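Local structure of leucyl-trna synthetase (Plasmodium knowlesi, 5FOF) at residues 103-113 / 132-143; 146-156 / 164-172. The protein is the editing domain of the cytosolic enzyme that joins leucine to its tRNA, and probably hydrolyses mischarged tRNA(Leu). All blocks are in the same frame, centred on the assembly; numbering follows the deposited sequence.

Contact 1. Residues 103-113 / 132-143; sequences YYVTLGFNKQR and IDSCENVYICSE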
loop_
_atom_site.group_PDB
_atom_site.type_symbol
_atom_site.label_atom_id
_atom_site.label_comp_id
_atom_site.label_asym_id
_atom_site.label_seq_id
_atom_site.Cartn_x
_atom_site.Cartn_y
_atom_site.Cartn_z
ATOM N N TYR A 103 3.353 -12.061 -2.938
ATOM C CA TYR A 103 4.006 -10.757 -2.990
ATOM C C TYR A 103 5.494 -10.982 -3.111
ATOM O O TYR A 103 5.968 -12.034 -2.723
ATOM C CB TYR A 103 3.666 -9.943 -1.739
ATOM C CG TYR A 103 2.225 -9.489 -1.753
ATOM C CD1 TYR A 103 1.227 -10.301 -1.262
ATOM C CD2 TYR A 103 1.863 -8.259 -2.310
ATOM C CE1 TYR A 103 -0.089 -9.908 -1.299
ATOM C CE2 TYR A 103 0.549 -7.854 -2.349
ATOM C CZ TYR A 103 -0.427 -8.691 -1.856
ATOM O OH TYR A 103 -1.749 -8.312 -1.873
ATOM N N TYR A 104 6.218 -9.994 -3.644
ATOM C CA TYR A 104 7.627 -10.146 -4.011
ATOM C C TYR A 104 8.469 -9.124 -3.261
ATOM O O TYR A 104 8.080 -7.962 -3.132
ATOM C CB TYR A 104 7.795 -9.998 -5.531
ATOM C CG TYR A 104 7.274 -11.197 -6.298
ATOM C CD1 TYR A 104 5.899 -11.421 -6.444
ATOM C CD2 TYR A 104 8.151 -12.135 -6.848
ATOM C CE1 TYR A 104 5.421 -12.536 -7.114
ATOM C CE2 TYR A 104 7.682 -13.246 -7.534
ATOM C CZ TYR A 104 6.316 -13.440 -7.669
ATOM O OH TYR A 104 5.843 -14.549 -8.351
ATOM N N VAL A 105 9.622 -9.559 -2.770
ATOM C CA VAL A 105 10.470 -8.743 -1.913
ATOM C C VAL A 105 11.739 -8.455 -2.679
ATOM O O VAL A 105 12.411 -9.377 -3.148
ATOM C CB VAL A 105 10.765 -9.470 -0.591
ATOM C CG1 VAL A 105 11.666 -8.643 0.306
ATOM C CG2 VAL A 105 9.455 -9.773 0.121
ATOM N N THR A 106 12.060 -7.179 -2.827
ATOM C CA THR A 106 13.193 -6.763 -3.661
ATOM C C THR A 106 13.921 -5.616 -2.986
ATOM O O THR A 106 13.573 -5.214 -1.887
ATOM C CB THR A 106 12.731 -6.407 -5.115
ATOM O OG1 THR A 106 13.863 -6.116 -5.952
ATOM C CG2 THR A 106 11.767 -5.223 -5.147
ATOM N N LEU A 107 14.958 -5.124 -3.637
ATOM C CA LEU A 107 15.697 -3.966 -3.181
ATOM C C LEU A 107 15.484 -2.838 -4.174
ATOM O O LEU A 107 15.490 -3.063 -5.376
ATOM C CB LEU A 107 17.177 -4.306 -3.123
ATOM C CG LEU A 107 17.572 -5.319 -2.055
ATOM C CD1 LEU A 107 18.970 -5.849 -2.306
ATOM C CD2 LEU A 107 17.498 -4.683 -0.676
ATOM N N GLY A 108 15.304 -1.623 -3.669
ATOM C CA GLY A 108 15.164 -0.438 -4.519
ATOM C C GLY A 108 15.664 0.827 -3.864
ATOM O O GLY A 108 16.234 0.799 -2.766
ATOM N N PHE A 109 15.403 1.946 -4.531
ATOM C CA PHE A 109 15.989 3.237 -4.175
ATOM C C PHE A 109 15.018 4.038 -3.333
ATOM O O PHE A 109 13.808 3.781 -3.381
ATOM C CB PHE A 109 16.331 3.989 -5.443
ATOM C CG PHE A 109 17.140 3.182 -6.425
ATOM C CD1 PHE A 109 18.429 2.789 -6.123
ATOM C CD2 PHE A 109 16.615 2.829 -7.644
ATOM C CE1 PHE A 109 19.183 2.064 -7.030
ATOM C CE2 PHE A 109 17.354 2.093 -8.563
ATOM C CZ PHE A 109 18.643 1.714 -8.255
ATOM N N ASN A 110 15.554 4.994 -2.563
ATOM C CA ASN A 110 14.741 5.875 -1.695
ATOM C C ASN A 110 13.997 6.972 -2.478
ATOM O O ASN A 110 12.865 7.341 -2.133
ATOM C CB ASN A 110 15.610 6.523 -0.606
ATOM C CG ASN A 110 14.808 6.920 0.622
ATOM O OD1 ASN A 110 14.261 6.060 1.313
ATOM N ND2 ASN A 110 14.733 8.222 0.905
ATOM N N LYS A 111 14.667 7.485 -3.512
ATOM C CA LYS A 111 14.141 8.447 -4.479
ATOM C C LYS A 111 14.300 7.818 -5.870
ATOM O O LYS A 111 15.193 7.007 -6.057
ATOM C CB LYS A 111 14.988 9.727 -4.371
ATOM C CG LYS A 111 14.528 10.919 -5.205
ATOM C CD LYS A 111 15.675 11.887 -5.523
ATOM C CE LYS A 111 15.366 12.728 -6.765
ATOM N NZ LYS A 111 16.559 13.443 -7.309
ATOM N N GLN A 112 13.447 8.179 -6.835
ATOM C CA GLN A 112 13.533 7.650 -8.213
ATOM C C GLN A 112 14.853 8.049 -8.879
ATOM O O GLN A 112 15.206 9.227 -8.906
ATOM C CB GLN A 112 12.363 8.141 -9.083
ATOM C CG GLN A 112 10.995 7.619 -8.654
ATOM C CD GLN A 112 9.821 8.106 -9.514
ATOM O OE1 GLN A 112 9.891 8.108 -10.748
ATOM N NE2 GLN A 112 8.725 8.509 -8.858
ATOM N N ARG A 113 15.577 7.063 -9.401
ATOM C CA ARG A 113 16.881 7.277 -10.019
ATOM C C ARG A 113 16.698 7.131 -11.514
ATOM O O ARG A 113 16.391 6.052 -11.994
ATOM C CB ARG A 113 17.918 6.271 -9.495
ATOM C CG ARG A 113 18.414 6.582 -8.080
ATOM C CD ARG A 113 19.628 5.757 -7.671
ATOM N NE ARG A 113 20.719 5.866 -8.640
ATOM C CZ ARG A 113 21.862 5.180 -8.593
ATOM N NH1 ARG A 113 22.121 4.327 -7.598
ATOM N NH2 ARG A 113 22.764 5.365 -9.552
ATOM N N ILE A 132 22.984 -4.432 -3.738
ATOM C CA ILE A 132 23.059 -4.503 -2.277
ATOM C C ILE A 132 23.723 -3.261 -1.661
ATOM O O ILE A 132 23.311 -2.826 -0.581
ATOM C CB ILE A 132 23.695 -5.837 -1.798
ATOM C CG1 ILE A 132 22.704 -6.974 -2.090
ATOM C CG2 ILE A 132 24.022 -5.807 -0.301
ATOM C CD1 ILE A 132 23.217 -8.372 -1.818
ATOM N N ASP A 133 24.709 -2.677 -2.347
ATOM C CA ASP A 133 25.296 -1.401 -1.895
ATOM C C ASP A 133 24.305 -0.246 -2.023
ATOM O O ASP A 133 23.937 0.373 -1.027
ATOM C CB ASP A 133 26.588 -1.044 -2.661
ATOM C CG ASP A 133 27.799 -1.837 -2.193
ATOM O OD1 ASP A 133 27.774 -2.413 -1.081
ATOM O OD2 ASP A 133 28.790 -1.881 -2.949
ATOM N N SER A 134 23.864 0.019 -3.249
ATOM C CA SER A 134 23.137 1.253 -3.568
ATOM C C SER A 134 21.676 1.345 -3.091
ATOM O O SER A 134 21.084 2.428 -3.162
ATOM C CB SER A 134 23.211 1.517 -5.079
ATOM O OG SER A 134 22.922 0.345 -5.818
ATOM N N CYS A 135 21.090 0.240 -2.622
ATOM C CA CYS A 135 19.672 0.222 -2.256
ATOM C C CYS A 135 19.536 0.168 -0.756
ATOM O O CYS A 135 19.881 -0.849 -0.145
ATOM C CB CYS A 135 18.961 -0.978 -2.882
ATOM S SG CYS A 135 18.886 -0.907 -4.679
ATOM N N GLU A 136 19.016 1.249 -0.174
ATOM C CA GLU A 136 18.820 1.347 1.271
ATOM C C GLU A 136 17.470 0.808 1.723
ATOM O O GLU A 136 17.230 0.716 2.915
ATOM C CB GLU A 136 19.024 2.798 1.763
ATOM C CG GLU A 136 20.500 3.201 1.983
ATOM C CD GLU A 136 21.161 2.582 3.242
ATOM O OE1 GLU A 136 20.995 3.157 4.352
ATOM O OE2 GLU A 136 21.877 1.541 3.121
ATOM N N ASN A 137 16.607 0.438 0.775
ATOM C CA ASN A 137 15.233 0.078 1.061
ATOM C C ASN A 137 14.908 -1.308 0.529
ATOM O O ASN A 137 15.267 -1.633 -0.600
ATOM C CB ASN A 137 14.287 1.092 0.410
ATOM C CG ASN A 137 14.219 2.412 1.164
ATOM O OD1 ASN A 137 14.946 2.636 2.129
ATOM N ND2 ASN A 137 13.323 3.295 0.724
ATOM N N VAL A 138 14.243 -2.118 1.356
ATOM C CA VAL A 138 13.696 -3.403 0.944
ATOM C C VAL A 138 12.239 -3.143 0.647
ATOM O O VAL A 138 11.484 -2.790 1.558
ATOM C CB VAL A 138 13.801 -4.480 2.058
ATOM C CG1 VAL A 138 13.104 -5.767 1.638
ATOM C CG2 VAL A 138 15.255 -4.758 2.392
ATOM N N TYR A 139 11.842 -3.289 -0.613
ATOM C CA TYR A 139 10.454 -3.057 -0.986
ATOM C C TYR A 139 9.716 -4.367 -1.126
ATOM O O TYR A 139 10.279 -5.364 -1.577
ATOM C CB TYR A 139 10.317 -2.255 -2.277
ATOM C CG TYR A 139 10.751 -0.819 -2.177
ATOM C CD1 TYR A 139 10.283 0.004 -1.161
ATOM C CD2 TYR A 139 11.598 -0.269 -3.128
ATOM C CE1 TYR A 139 10.691 1.323 -1.063
ATOM C CE2 TYR A 139 11.999 1.050 -3.048
ATOM C CZ TYR A 139 11.547 1.842 -2.015
ATOM O OH TYR A 139 11.953 3.147 -1.931
ATOM N N ILE A 140 8.444 -4.324 -0.749
ATOM C CA ILE A 140 7.516 -5.425 -0.888
ATOM C C ILE A 140 6.367 -4.933 -1.776
ATOM O O ILE A 140 5.752 -3.897 -1.488
ATOM C CB ILE A 140 6.980 -5.869 0.493
ATOM C CG1 ILE A 140 8.152 -6.136 1.439
ATOM C CG2 ILE A 140 6.098 -7.111 0.369
ATOM C CD1 ILE A 140 7.776 -6.747 2.765
ATOM N N CYS A 141 6.070 -5.694 -2.832
ATOM C CA CYS A 141 5.031 -5.342 -3.779
ATOM C C CYS A 141 4.665 -6.492 -4.690
ATOM O O CYS A 141 5.425 -7.445 -4.816
ATOM C CB CYS A 141 5.530 -4.223 -4.663
ATOM S SG CYS A 141 6.978 -4.731 -5.561
ATOM N N SER A 142 3.517 -6.354 -5.360
ATOM C CA SER A 142 3.028 -7.338 -6.326
ATOM C C SER A 142 3.953 -7.551 -7.505
ATOM O O SER A 142 4.781 -6.691 -7.837
ATOM C CB SER A 142 1.681 -6.927 -6.891
ATOM O OG SER A 142 1.798 -5.761 -7.689
ATOM N N GLU A 143 3.787 -8.716 -8.135
ATOM C CA GLU A 143 4.519 -9.062 -9.350
ATOM C C GLU A 143 4.190 -8.036 -10.438
ATOM O O GLU A 143 5.089 -7.540 -11.123
ATOM C CB GLU A 143 4.168 -10.474 -9.840
ATOM C CG GLU A 143 5.082 -10.964 -10.961
ATOM C CD GLU A 143 4.712 -12.334 -11.508
ATOM O OE1 GLU A 143 3.961 -13.080 -10.832
ATOM O OE2 GLU A 143 5.199 -12.665 -12.622
#

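Contact 2. Residues 146-156 / 164-172; sequences LYNLAYQGVIP and PFSDLLILM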
loop_
_atom_site.group_PDB
_atom_site.type_symbol
_atom_site.label_atom_id
_atom_site.label_comp_id
_atom_site.label_asym_id
_atom_site.label_seq_id
_atom_site.Cartn_x
_atom_site.Cartn_y
_atom_site.Cartn_z
ATOM N N LEU A 146 6.413 -4.727 -10.492
ATOM C CA LEU A 146 7.876 -4.774 -10.477
ATOM C C LEU A 146 8.530 -4.129 -11.676
ATOM O O LEU A 146 9.353 -3.237 -11.511
ATOM C CB LEU A 146 8.378 -6.218 -10.346
ATOM C CG LEU A 146 8.304 -6.848 -8.948
ATOM C CD1 LEU A 146 8.528 -8.354 -9.047
ATOM C CD2 LEU A 146 9.308 -6.216 -7.988
ATOM N N TYR A 147 8.188 -4.586 -12.875
ATOM C CA TYR A 147 8.843 -4.064 -14.064
ATOM C C TYR A 147 8.468 -2.605 -14.277
ATOM O O TYR A 147 9.309 -1.778 -14.642
ATOM C CB TYR A 147 8.626 -4.967 -15.303
ATOM C CG TYR A 147 9.723 -6.012 -15.386
ATOM C CD1 TYR A 147 11.056 -5.616 -15.574
ATOM C CD2 TYR A 147 9.458 -7.370 -15.226
ATOM C CE1 TYR A 147 12.084 -6.534 -15.620
ATOM C CE2 TYR A 147 10.493 -8.309 -15.267
ATOM C CZ TYR A 147 11.805 -7.880 -15.462
ATOM O OH TYR A 147 12.861 -8.771 -15.518
ATOM N N ASN A 148 7.222 -2.278 -13.962
ATOM C CA ASN A 148 6.797 -0.883 -13.934
ATOM C C ASN A 148 7.634 -0.030 -12.977
ATOM O O ASN A 148 8.058 1.051 -13.343
ATOM C CB ASN A 148 5.300 -0.790 -13.622
ATOM C CG ASN A 148 4.445 -1.201 -14.801
ATOM O OD1 ASN A 148 4.724 -0.817 -15.931
ATOM N ND2 ASN A 148 3.401 -1.979 -14.548
ATOM N N LEU A 149 7.881 -0.536 -11.771
ATOM C CA LEU A 149 8.709 0.159 -10.796
ATOM C C LEU A 149 10.154 0.345 -11.316
ATOM O O LEU A 149 10.766 1.413 -11.137
ATOM C CB LEU A 149 8.703 -0.585 -9.458
ATOM C CG LEU A 149 7.419 -0.568 -8.627
ATOM C CD1 LEU A 149 7.546 -1.484 -7.408
ATOM C CD2 LEU A 149 7.095 0.831 -8.170
ATOM N N ALA A 150 10.684 -0.689 -11.969
ATOM C CA ALA A 150 12.031 -0.638 -12.544
ATOM C C ALA A 150 12.166 0.401 -13.680
ATOM O O ALA A 150 13.167 1.158 -13.730
ATOM C CB ALA A 150 12.450 -2.026 -13.028
ATOM N N TYR A 151 11.164 0.434 -14.568
ATOM C CA TYR A 151 11.099 1.436 -15.638
ATOM C C TYR A 151 10.812 2.869 -15.159
ATOM O O TYR A 151 11.131 3.822 -15.874
ATOM C CB TYR A 151 10.105 1.029 -16.731
ATOM C CG TYR A 151 10.571 -0.155 -17.547
ATOM C CD1 TYR A 151 11.802 -0.137 -18.198
ATOM C CD2 TYR A 151 9.779 -1.290 -17.684
ATOM C CE1 TYR A 151 12.230 -1.218 -18.950
ATOM C CE2 TYR A 151 10.204 -2.377 -18.429
ATOM C CZ TYR A 151 11.430 -2.338 -19.064
ATOM O OH TYR A 151 11.862 -3.417 -19.818
ATOM N N GLN A 152 10.222 3.023 -13.974
ATOM C CA GLN A 152 10.077 4.350 -13.354
ATOM C C GLN A 152 11.201 4.676 -12.353
ATOM O O GLN A 152 11.095 5.631 -11.576
ATOM C CB GLN A 152 8.683 4.489 -12.742
ATOM C CG GLN A 152 7.621 4.536 -13.833
ATOM C CD GLN A 152 6.211 4.349 -13.320
ATOM O OE1 GLN A 152 5.383 5.266 -13.389
ATOM N NE2 GLN A 152 5.923 3.163 -12.804
ATOM N N GLY A 153 12.273 3.876 -12.383
ATOM C CA GLY A 153 13.485 4.142 -11.633
ATOM C C GLY A 153 13.505 3.846 -10.147
ATOM O O GLY A 153 14.482 4.218 -9.485
ATOM N N VAL A 154 12.470 3.177 -9.623
ATOM C CA VAL A 154 12.363 2.900 -8.172
ATOM C C VAL A 154 13.203 1.698 -7.748
ATOM O O VAL A 154 13.664 1.657 -6.607
ATOM C CB VAL A 154 10.900 2.695 -7.690
ATOM C CG1 VAL A 154 10.819 2.445 -6.179
ATOM C CG2 VAL A 154 10.057 3.909 -8.027
ATOM N N ILE A 155 13.379 0.729 -8.649
ATOM C CA ILE A 155 14.231 -0.435 -8.408
ATOM C C ILE A 155 15.185 -0.648 -9.565
ATOM O O ILE A 155 14.857 -0.320 -10.718
ATOM C CB ILE A 155 13.409 -1.730 -8.170
ATOM C CG1 ILE A 155 12.680 -2.208 -9.434
ATOM C CG2 ILE A 155 12.408 -1.520 -7.041
ATOM C CD1 ILE A 155 11.746 -3.390 -9.213
ATOM N N PRO A 156 16.372 -1.227 -9.278
ATOM C CA PRO A 156 17.320 -1.570 -10.342
ATOM C C PRO A 156 16.940 -2.854 -11.055
ATOM O O PRO A 156 16.098 -3.613 -10.568
ATOM C CB PRO A 156 18.620 -1.791 -9.573
ATOM C CG PRO A 156 18.179 -2.345 -8.257
ATOM C CD PRO A 156 16.817 -1.758 -7.972
ATOM N N PRO A 164 21.042 -10.238 -22.781
ATOM C CA PRO A 164 20.302 -9.064 -23.203
ATOM C C PRO A 164 18.925 -8.964 -22.529
ATOM O O PRO A 164 18.328 -7.886 -22.502
ATOM C CB PRO A 164 20.147 -9.291 -24.702
ATOM C CG PRO A 164 20.083 -10.772 -24.855
ATOM C CD PRO A 164 20.968 -11.324 -23.779
ATOM N N PHE A 165 18.431 -10.079 -21.998
ATOM C CA PHE A 165 17.121 -10.121 -21.356
ATOM C C PHE A 165 17.212 -9.566 -19.940
ATOM O O PHE A 165 18.243 -9.716 -19.273
ATOM C CB PHE A 165 16.592 -11.553 -21.320
ATOM C CG PHE A 165 16.542 -12.208 -22.670
ATOM C CD1 PHE A 165 15.549 -11.866 -23.585
ATOM C CD2 PHE A 165 17.493 -13.156 -23.038
ATOM C CE1 PHE A 165 15.498 -12.464 -24.833
ATOM C CE2 PHE A 165 17.443 -13.761 -24.285
ATOM C CZ PHE A 165 16.446 -13.411 -25.186
ATOM N N SER A 166 16.120 -8.942 -19.494
ATOM C CA SER A 166 16.064 -8.277 -18.197
ATOM C C SER A 166 15.936 -9.288 -17.080
ATOM O O SER A 166 15.546 -10.434 -17.299
ATOM C CB SER A 166 14.872 -7.305 -18.111
ATOM O OG SER A 166 14.827 -6.391 -19.197
ATOM N N ASP A 167 16.250 -8.838 -15.875
ATOM C CA ASP A 167 16.108 -9.649 -14.674
ATOM C C ASP A 167 15.984 -8.717 -13.462
ATOM O O ASP A 167 16.513 -7.593 -13.471
ATOM C CB ASP A 167 17.339 -10.565 -14.548
ATOM C CG ASP A 167 17.155 -11.714 -13.558
ATOM O OD1 ASP A 167 16.026 -11.959 -13.054
ATOM O OD2 ASP A 167 18.182 -12.390 -13.298
ATOM N N LEU A 168 15.291 -9.182 -12.428
ATOM C CA LEU A 168 15.169 -8.450 -11.165
ATOM C C LEU A 168 15.783 -9.272 -10.024
ATOM O O LEU A 168 15.801 -10.501 -10.089
ATOM C CB LEU A 168 13.695 -8.179 -10.880
ATOM C CG LEU A 168 12.924 -7.467 -11.997
ATOM C CD1 LEU A 168 11.432 -7.679 -11.827
ATOM C CD2 LEU A 168 13.266 -5.987 -12.039
ATOM N N LEU A 169 16.277 -8.598 -8.987
ATOM C CA LEU A 169 16.765 -9.281 -7.776
ATOM C C LEU A 169 15.612 -9.476 -6.791
ATOM O O LEU A 169 15.118 -8.508 -6.215
ATOM C CB LEU A 169 17.904 -8.497 -7.118
ATOM C CG LEU A 169 18.515 -9.064 -5.823
ATOM C CD1 LEU A 169 18.667 -10.581 -5.847
ATOM C CD2 LEU A 169 19.870 -8.422 -5.539
ATOM N N ILE A 170 15.191 -10.727 -6.605
ATOM C CA ILE A 170 14.065 -11.061 -5.731
ATOM C C ILE A 170 14.611 -11.765 -4.501
ATOM O O ILE A 170 15.144 -12.853 -4.618
ATOM C CB ILE A 170 13.056 -11.972 -6.466
ATOM C CG1 ILE A 170 12.523 -11.275 -7.729
ATOM C CG2 ILE A 170 11.901 -12.378 -5.560
ATOM C CD1 ILE A 170 11.952 -9.886 -7.494
ATOM N N LEU A 171 14.476 -11.154 -3.329
ATOM C CA LEU A 171 15.000 -11.758 -2.103
ATOM C C LEU A 171 14.109 -12.892 -1.634
ATOM O O LEU A 171 14.610 -13.915 -1.145
ATOM C CB LEU A 171 15.169 -10.736 -0.987
ATOM C CG LEU A 171 16.146 -9.587 -1.263
ATOM C CD1 LEU A 171 15.991 -8.512 -0.192
ATOM C CD2 LEU A 171 17.592 -10.060 -1.325
ATOM N N MET A 172 12.797 -12.719 -1.771
ATOM C CA MET A 172 11.869 -13.798 -1.475
ATOM C C MET A 172 10.495 -13.577 -2.073
ATOM O O MET A 172 10.165 -12.499 -2.495
ATOM C CB MET A 172 11.766 -14.029 0.049
ATOM C CG MET A 172 10.601 -13.372 0.783
ATOM S SD MET A 172 10.568 -13.661 2.571
ATOM C CE MET A 172 11.134 -15.367 2.663
#

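Contact 1. Residues 103-113 / 132-143
Tyr139 and Asn137 reach across to Phe109 and Asn110, where strand 103-108 gives way to a loop. The Tyr139 hydroxyl donates to the carbonyl oxygen of Phe109, which lies at the edge of the Tyr139 ring. This bond is modelled very short, so its length is doubtful. Asn137 ND2 serves two acceptors. Asn137 ND2 to Asn110 OD1 is 3.0 Å and bent, with 139° at the hydrogen. Asn137 ND2 to Tyr139 OH, also 3.0 Å, is straighter at 160°. The two bonds should fix the rotation of the Asn137 amide.

Cys135 SG approaches the Phe109 ring obliquely, 4.4 Å from its centroid. Arg113 CD lies over one face of that ring, toward the rim, and Ser134 O meets its edge.

Val105, Leu107, Val138 and Ile140 share one face of the sheet. With chi1 at 179°, Val105 places CG1 anti to its backbone N, and this branch meets Val138 CG1 at 3.5 Å. Leu107 splits its contacts: CD2 touches Val138 CG2 at 3.8 Å, while CD1 turns to Ile132 CG1. At the far end, Tyr104 and Glu143 lie side by side and point the same way, with Tyr104 CE1 3.6 Å from Glu143 CB.

Backbone bonds set this spacing. Tyr104 and Cys141 exchange a pair, as do Thr106 and Tyr139; Thr106 N to Tyr139 O is 2.8 Å. Gly108 N adds a single bond to Asn137 O. Further out, Lys75 NZ binds the carbonyl oxygens of Ile132 and Cys135, which should steady the turn between helix 128-134 and strand 137-141.

Strands 103-108 and 137-141 form an antiparallel pair. Strand 137-141 also runs parallel to strand 76-83, so the contact belongs to the mixed sheet of this editing domain, the insertion known as CP1 in the leucyl-, isoleucyl- and valyl-tRNA synthetases.

Contact 2. Residues 146-156 / 164-172
Next to Tyr147, whose ring receives Leu168, Asn148 O is gripped by two groups of Gln152. Gln152 NE2 donates to Asn148 O at 3.1 Å, with 162° at the hydrogen. The backbone N of Gln152 donates to Asn148 O at 3.0 Å. The two donors come from opposite faces of the carbonyl plane. They probably steady the last turn of helix 143-151. A Schellman motif then ends it, with Gly153 at positive phi as the C-prime residue.

No hydrogen bond crosses between the two segments. Leu168 carries the contact. Leu168 CD1 sits over a face of the Tyr147 ring as a CH-pi contact, 3.7 Å from the centroid and 17° off the normal. Leu168 CD1 also meets Leu146 CB at 3.7 Å. The other branch, Leu168 CD2, reaches Ala150 CB at 4.2 Å and Ile155 CD1 at 4.1 Å. With chi1 at -54°, Leu168 CG stands anti to the carbonyl carbon and is sent toward helix 143-151, which lets the two methyls divide these partners.

Further along, Ile170 CD1 touches Leu146 CD1 at 4.1 Å. On the other side of Leu168 in sequence, Ser166 CB packs against Tyr147 OH at 3.6 Å. Asp167 OD1 accepts a weak bond from Leu168 N.

Helix 143-151 thus rests with Leu146, Tyr147 and Ala150 on the chain entering strand 170-175. Leu146 also touches Tyr104 and Thr106 of strand 102-108 and Cys141 of strand 137-141. Leu149 meets Cys141 and, on strand 325-328, Tyr328, so the helix packs against several strands of one sheet.

Contact 1 closes before contact 2 opens along the chain, and their centres lie about 9 Å apart. Helix 143-151 follows directly on strand 137-141, so contact 2 begins three residues after contact 1 ends. Strand 102-108 sits between strands 137-141 and 170-175 and pairs antiparallel with both. Among the bonds joining the contacts are two probable hydrogen bonds: Thr106 OG1 to Leu169 O at 2.7 Å, and Phe109 N to Val154 O, also 2.7 Å. The second ties the loop after strand 102-108 to the chain beyond the helix end. No catalytic or ligand-binding residue is assigned in either contact. Both lie on the same side of the domain's centre.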